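Local coordinates for protein dihydrodipicolinate synthase (PDB 3D0C) that probably catalyses the condensation of pyruvate with aspartate semialdehyde to 4-hydroxy-tetrahydrodipicolinate, a step of lysine biosynthesis, on a TIM-barrel scaffold, at residues 20-25 with 33-38; 26-31 with 278-283. The protein carries 1 engineered substitution. All coordinates share one frame; numbering follows the deposited sequence.

Contact 1: residues 20-25 with 33-38; sequences IVPFLE and KGLDDN
Pro22 and Ile20 pack against Gly34, Leu35 and Asn38 where the loop after the first strand of a TIM barrel folds back over the opening turns of helix 32-44. Leu35 runs from the Pro22 ring back toward Ile20. Its CB lies 4.0 Å from Pro22 CD. Leu35 CG stands off at 4.9 Å from Pro22 CD. The CD1 branch of Leu35 then reaches Ile20 O at 3.5 Å, an apolar methyl against a carbonyl oxygen. With CG anti to the Leu35 backbone N (chi1 172°) and chi2 near 55°, CD1 is turned to Ile20 O, while Arg73 of helix 64-78 packs on the same side chain. Ile20 and Asn38 meet at an angle, and Met268 of helix 260-270 touches both. All five touching residues are buried. The proline ring meets the helix backbone, lying directly on the Gly34-Leu35 peptide, where Gly34 has no side chain: Pro22 CG is close to Gly34 C and 3.3 Å from Leu35 N.

Contact 2: residues 26-31 with 278-283; sequences GTREID and TREPVN
Arg28 and Arg279 each set CG anti to the carbonyl carbon (chi1 -62° and -83°) and run extended from CG to NE, and the two chains run past each other in roughly opposite directions, Arg28 CD 4.1 Å from Arg279 CG. Each guanidinium arrives beside the other segment. Arg279 grips Arg28 O side-on: NH2 bonds to it at 2.8 Å and NE at 3.0 Å, both bonds somewhat bent, with the oxygen in the guanidinium plane. Both donors come from the same face of the carbonyl. Glu280, bent at its second torsion, stacks its carboxylate on the Arg28 guanidinium, planes 28° apart; OE1 sits over the face, 3.0 Å from Arg28 NE, a salt bridge of charges alone. The contact joins the loop after strand 15-17, at the C-terminal rim of the TIM barrel, to the loop between helices 260-270 and 287-303, near the subunit interface: Glu280 OE2 is bonded by Asn131 of the second subunit. Arg279 NH1 also pairs with Glu66 and Ala61 O, and a leucine in its place would probably leave Arg28 O without both donors and Glu66 without this countercharge. At the edge of the Arg28 guanidinium, water 2 accepts from NH2 at 2.6 Å and donates to Asn283 OD1. Within 26-31, Thr27 OG1 accepts a hydrogen bond from Glu29 N, an ST turn.

Overall arrangement
Contacts 1 and 2 alternate along the chain, and their centres lie 11 Å apart. Residues 20-25 and 26-31 form one loop that doubles back, with probable hydrogen bonds from Leu24 N to Glu29 O (2.6 Å) and from Asp31 N to Pro22 O (2.9 Å). Asp31 N-caps helix 32-44 through a bond from Gly34 N to its OD1. Phe23, of residues 20-25, packs into contact 2: its CE1 is 3.4 Å from Arg279 NE and its CD1 lies by Arg28 O. Contact 1 is nearer the predicted pyruvate site: the side chain of Ile20 is about 4 Å from that of Thr56. The side chain of Thr278, in contact 2, is about 9 Å from that of Thr56.

Contact 1: residues 20-25 with 33-38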
loop_
_atom_site.group_PDB
_atom_site.type_symbol
_atom_site.label_atom_id
_atom_site.label_comp_id
_atom_site.label_asym_id
_atom_site.label_seq_id
_atom_site.Cartn_x
_atom_site.Cartn_y
_atom_site.Cartn_z
ATOM N N ILE A 20 -14.224 -13.032 -5.565
ATOM C CA ILE A 20 -14.566 -11.638 -5.321
ATOM C C ILE A 20 -15.391 -11.607 -4.041
ATOM O O ILE A 20 -15.704 -12.653 -3.459
ATOM C CB ILE A 20 -15.453 -11.042 -6.425
ATOM C CG1 ILE A 20 -16.747 -11.855 -6.535
ATOM C CG2 ILE A 20 -14.699 -10.995 -7.746
ATOM C CD1 ILE A 20 -17.862 -11.118 -7.230
ATOM N N VAL A 21 -15.719 -10.396 -3.604
ATOM C CA VAL A 21 -16.565 -10.187 -2.436
ATOM C C VAL A 21 -17.618 -9.206 -2.927
ATOM O O VAL A 21 -17.371 -8.002 -3.010
ATOM C CB VAL A 21 -15.825 -9.536 -1.240
ATOM C CG1 VAL A 21 -16.841 -9.138 -0.179
ATOM C CG2 VAL A 21 -14.812 -10.506 -0.639
ATOM N N PRO A 22 -18.801 -9.712 -3.295
ATOM C CA PRO A 22 -19.843 -8.801 -3.773
ATOM C C PRO A 22 -20.368 -7.908 -2.653
ATOM O O PRO A 22 -20.414 -8.312 -1.492
ATOM C CB PRO A 22 -20.906 -9.749 -4.333
ATOM C CG PRO A 22 -20.729 -10.985 -3.525
ATOM C CD PRO A 22 -19.231 -11.118 -3.373
ATOM N N PHE A 23 -20.737 -6.683 -3.000
ATOM C CA PHE A 23 -21.263 -5.747 -2.019
ATOM C C PHE A 23 -22.705 -5.405 -2.389
ATOM O O PHE A 23 -23.121 -5.599 -3.529
ATOM C CB PHE A 23 -20.395 -4.487 -1.974
ATOM C CG PHE A 23 -18.954 -4.757 -1.616
ATOM C CD1 PHE A 23 -18.617 -5.303 -0.379
ATOM C CD2 PHE A 23 -17.936 -4.482 -2.524
ATOM C CE1 PHE A 23 -17.285 -5.567 -0.053
ATOM C CE2 PHE A 23 -16.603 -4.744 -2.207
ATOM C CZ PHE A 23 -16.279 -5.289 -0.970
ATOM N N LEU A 24 -23.466 -4.898 -1.427
ATOM C CA LEU A 24 -24.869 -4.567 -1.662
ATOM C C LEU A 24 -25.137 -3.170 -2.228
ATOM O O LEU A 24 -24.301 -2.276 -2.171
ATOM C CB LEU A 24 -25.665 -4.739 -0.368
ATOM C CG LEU A 24 -25.879 -6.152 0.168
ATOM C CD1 LEU A 24 -26.390 -6.063 1.591
ATOM C CD2 LEU A 24 -26.860 -6.917 -0.708
ATOM N N GLU A 25 -26.344 -3.032 -2.767
ATOM C CA GLU A 25 -26.899 -1.828 -3.377
ATOM C C GLU A 25 -26.086 -0.534 -3.209
ATOM O O GLU A 25 -25.154 -0.262 -3.974
ATOM C CB GLU A 25 -28.307 -1.594 -2.810
ATOM C CG GLU A 25 -29.112 -0.536 -3.538
ATOM C CD GLU A 25 -29.561 -0.983 -4.920
ATOM O OE1 GLU A 25 -29.251 -2.127 -5.318
ATOM O OE2 GLU A 25 -30.231 -0.182 -5.608
ATOM N N LYS A 33 -24.842 -13.569 0.493
ATOM C CA LYS A 33 -25.472 -14.523 -0.415
ATOM C C LYS A 33 -24.620 -14.580 -1.685
ATOM O O LYS A 33 -24.229 -15.659 -2.136
ATOM C CB LYS A 33 -26.890 -14.054 -0.764
ATOM C CG LYS A 33 -27.888 -15.174 -1.058
ATOM C CD LYS A 33 -27.463 -16.043 -2.227
ATOM C CE LYS A 33 -28.522 -17.097 -2.529
ATOM N NZ LYS A 33 -28.069 -18.090 -3.537
ATOM N N GLY A 34 -24.339 -13.405 -2.250
ATOM C CA GLY A 34 -23.535 -13.321 -3.458
ATOM C C GLY A 34 -22.179 -13.979 -3.287
ATOM O O GLY A 34 -21.681 -14.642 -4.204
ATOM N N LEU A 35 -21.576 -13.791 -2.114
ATOM C CA LEU A 35 -20.276 -14.380 -1.813
ATOM C C LEU A 35 -20.368 -15.900 -1.785
ATOM O O LEU A 35 -19.521 -16.594 -2.363
ATOM C CB LEU A 35 -19.756 -13.881 -0.459
ATOM C CG LEU A 35 -18.489 -14.579 0.050
ATOM C CD1 LEU A 35 -17.400 -14.479 -1.009
ATOM C CD2 LEU A 35 -18.023 -13.954 1.362
ATOM N N ASP A 36 -21.382 -16.422 -1.097
ATOM C CA ASP A 36 -21.552 -17.869 -1.018
ATOM C C ASP A 36 -21.689 -18.437 -2.433
ATOM O O ASP A 36 -21.094 -19.465 -2.763
ATOM C CB ASP A 36 -22.792 -18.236 -0.178
ATOM C CG ASP A 36 -22.532 -18.171 1.339
ATOM O OD1 ASP A 36 -21.377 -17.929 1.756
ATOM O OD2 ASP A 36 -23.490 -18.374 2.119
ATOM N N ASP A 37 -22.461 -17.750 -3.267
ATOM C CA ASP A 37 -22.686 -18.187 -4.636
ATOM C C ASP A 37 -21.453 -18.103 -5.517
ATOM O O ASP A 37 -21.286 -18.907 -6.436
ATOM C CB ASP A 37 -23.812 -17.376 -5.265
ATOM C CG ASP A 37 -25.151 -17.662 -4.617
ATOM O OD1 ASP A 37 -25.278 -18.729 -3.979
ATOM O OD2 ASP A 37 -26.070 -16.831 -4.754
ATOM N N ASN A 38 -20.595 -17.127 -5.254
ATOM C CA ASN A 38 -19.385 -17.006 -6.054
ATOM C C ASN A 38 -18.455 -18.166 -5.710
ATOM O O ASN A 38 -17.814 -18.748 -6.589
ATOM C CB ASN A 38 -18.688 -15.672 -5.785
ATOM C CG ASN A 38 -17.346 -15.574 -6.480
ATOM O OD1 ASN A 38 -17.250 -15.747 -7.696
ATOM N ND2 ASN A 38 -16.301 -15.303 -5.710
#

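Contact 2: residues 26-31 with 278-283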
loop_
_atom_site.group_PDB
_atom_site.type_symbol
_atom_site.label_atom_id
_atom_site.label_comp_id
_atom_site.label_asym_id
_atom_site.label_seq_id
_atom_site.Cartn_x
_atom_site.Cartn_y
_atom_site.Cartn_z
ATOM N N GLY A 26 -26.471 0.277 -2.225
ATOM C CA GLY A 26 -25.793 1.541 -1.994
ATOM C C GLY A 26 -25.145 1.621 -0.629
ATOM O O GLY A 26 -24.384 2.548 -0.355
ATOM N N THR A 27 -25.459 0.663 0.239
ATOM C CA THR A 27 -24.877 0.627 1.576
ATOM C C THR A 27 -23.463 0.060 1.466
ATOM O O THR A 27 -22.627 0.270 2.342
ATOM C CB THR A 27 -25.685 -0.280 2.519
ATOM O OG1 THR A 27 -25.598 -1.634 2.063
ATOM C CG2 THR A 27 -27.150 0.148 2.557
ATOM N N ARG A 28 -23.225 -0.670 0.378
ATOM C CA ARG A 28 -21.938 -1.303 0.100
ATOM C C ARG A 28 -21.592 -2.385 1.111
ATOM O O ARG A 28 -20.445 -2.833 1.168
ATOM C CB ARG A 28 -20.808 -0.268 0.076
ATOM C CG ARG A 28 -20.929 0.817 -0.995
ATOM C CD ARG A 28 -19.575 1.494 -1.198
ATOM N NE ARG A 28 -19.644 2.766 -1.915
ATOM C CZ ARG A 28 -19.409 2.923 -3.216
ATOM N NH1 ARG A 28 -19.088 1.884 -3.976
ATOM N NH2 ARG A 28 -19.469 4.135 -3.754
ATOM N N GLU A 29 -22.563 -2.802 1.920
ATOM C CA GLU A 29 -22.305 -3.854 2.899
ATOM C C GLU A 29 -22.056 -5.146 2.133
ATOM O O GLU A 29 -22.458 -5.276 0.976
ATOM C CB GLU A 29 -23.495 -4.032 3.848
ATOM C CG GLU A 29 -23.735 -2.862 4.801
ATOM C CD GLU A 29 -22.530 -2.556 5.684
ATOM O OE1 GLU A 29 -22.079 -3.457 6.426
ATOM O OE2 GLU A 29 -22.035 -1.407 5.640
ATOM N N ILE A 30 -21.386 -6.096 2.770
ATOM C CA ILE A 30 -21.084 -7.370 2.133
ATOM C C ILE A 30 -22.349 -8.163 1.815
ATOM O O ILE A 30 -23.223 -8.340 2.668
ATOM C CB ILE A 30 -20.173 -8.241 3.029
ATOM C CG1 ILE A 30 -18.832 -7.533 3.250
ATOM C CG2 ILE A 30 -19.976 -9.608 2.396
ATOM C CD1 ILE A 30 -17.901 -8.246 4.226
ATOM N N ASP A 31 -22.433 -8.631 0.576
ATOM C CA ASP A 31 -23.564 -9.428 0.118
ATOM C C ASP A 31 -23.160 -10.876 0.382
ATOM O O ASP A 31 -22.561 -11.535 -0.474
ATOM C CB ASP A 31 -23.771 -9.183 -1.375
ATOM C CG ASP A 31 -24.934 -9.961 -1.948
ATOM O OD1 ASP A 31 -25.534 -10.791 -1.230
ATOM O OD2 ASP A 31 -25.237 -9.739 -3.138
ATOM N N THR A 278 -17.959 -2.255 -7.166
ATOM C CA THR A 278 -16.748 -2.205 -6.352
ATOM C C THR A 278 -16.838 -1.102 -5.294
ATOM O O THR A 278 -17.558 -0.117 -5.475
ATOM C CB THR A 278 -15.500 -1.928 -7.234
ATOM O OG1 THR A 278 -15.730 -0.764 -8.042
ATOM C CG2 THR A 278 -15.199 -3.117 -8.138
ATOM N N ARG A 279 -16.118 -1.272 -4.186
ATOM C CA ARG A 279 -16.094 -0.254 -3.138
ATOM C C ARG A 279 -15.069 0.807 -3.518
ATOM O O ARG A 279 -14.273 0.609 -4.442
ATOM C CB ARG A 279 -15.687 -0.853 -1.792
ATOM C CG ARG A 279 -16.812 -1.511 -1.015
ATOM C CD ARG A 279 -16.376 -1.841 0.406
ATOM N NE ARG A 279 -17.467 -2.419 1.182
ATOM C CZ ARG A 279 -17.372 -2.797 2.453
ATOM N NH1 ARG A 279 -16.226 -2.662 3.108
ATOM N NH2 ARG A 279 -18.428 -3.309 3.070
ATOM N N GLU A 280 -15.099 1.936 -2.815
ATOM C CA GLU A 280 -14.137 3.005 -3.052
ATOM C C GLU A 280 -12.782 2.345 -2.767
ATOM O O GLU A 280 -12.700 1.461 -1.920
ATOM C CB GLU A 280 -14.357 4.158 -2.057
ATOM C CG GLU A 280 -15.797 4.688 -1.976
ATOM C CD GLU A 280 -16.646 3.974 -0.929
ATOM O OE1 GLU A 280 -16.757 2.732 -0.981
ATOM O OE2 GLU A 280 -17.209 4.659 -0.048
ATOM N N PRO A 281 -11.705 2.774 -3.452
ATOM C CA PRO A 281 -11.604 3.847 -4.442
ATOM C C PRO A 281 -11.778 3.444 -5.916
ATOM O O PRO A 281 -11.051 3.947 -6.772
ATOM C CB PRO A 281 -10.213 4.405 -4.174
ATOM C CG PRO A 281 -9.424 3.124 -3.979
ATOM C CD PRO A 281 -10.362 2.239 -3.140
ATOM N N VAL A 282 -12.710 2.543 -6.217
ATOM C CA VAL A 282 -12.953 2.169 -7.611
ATOM C C VAL A 282 -14.444 2.342 -7.910
ATOM O O VAL A 282 -15.295 1.819 -7.202
ATOM C CB VAL A 282 -12.525 0.701 -7.921
ATOM C CG1 VAL A 282 -12.863 0.352 -9.381
ATOM C CG2 VAL A 282 -11.010 0.540 -7.705
ATOM N N ASN A 283 -14.751 3.101 -8.952
ATOM C CA ASN A 283 -16.140 3.335 -9.324
ATOM C C ASN A 283 -16.461 2.468 -10.530
ATOM O O ASN A 283 -15.632 1.662 -10.952
ATOM C CB ASN A 283 -16.331 4.815 -9.643
ATOM C CG ASN A 283 -17.115 5.546 -8.566
ATOM O OD1 ASN A 283 -17.164 5.116 -7.410
ATOM N ND2 ASN A 283 -17.729 6.660 -8.943
HETATM O O HOH W 1 -17.076 3.272 -5.500
HETATM O O HOH W 2 -19.651 5.080 -6.149
#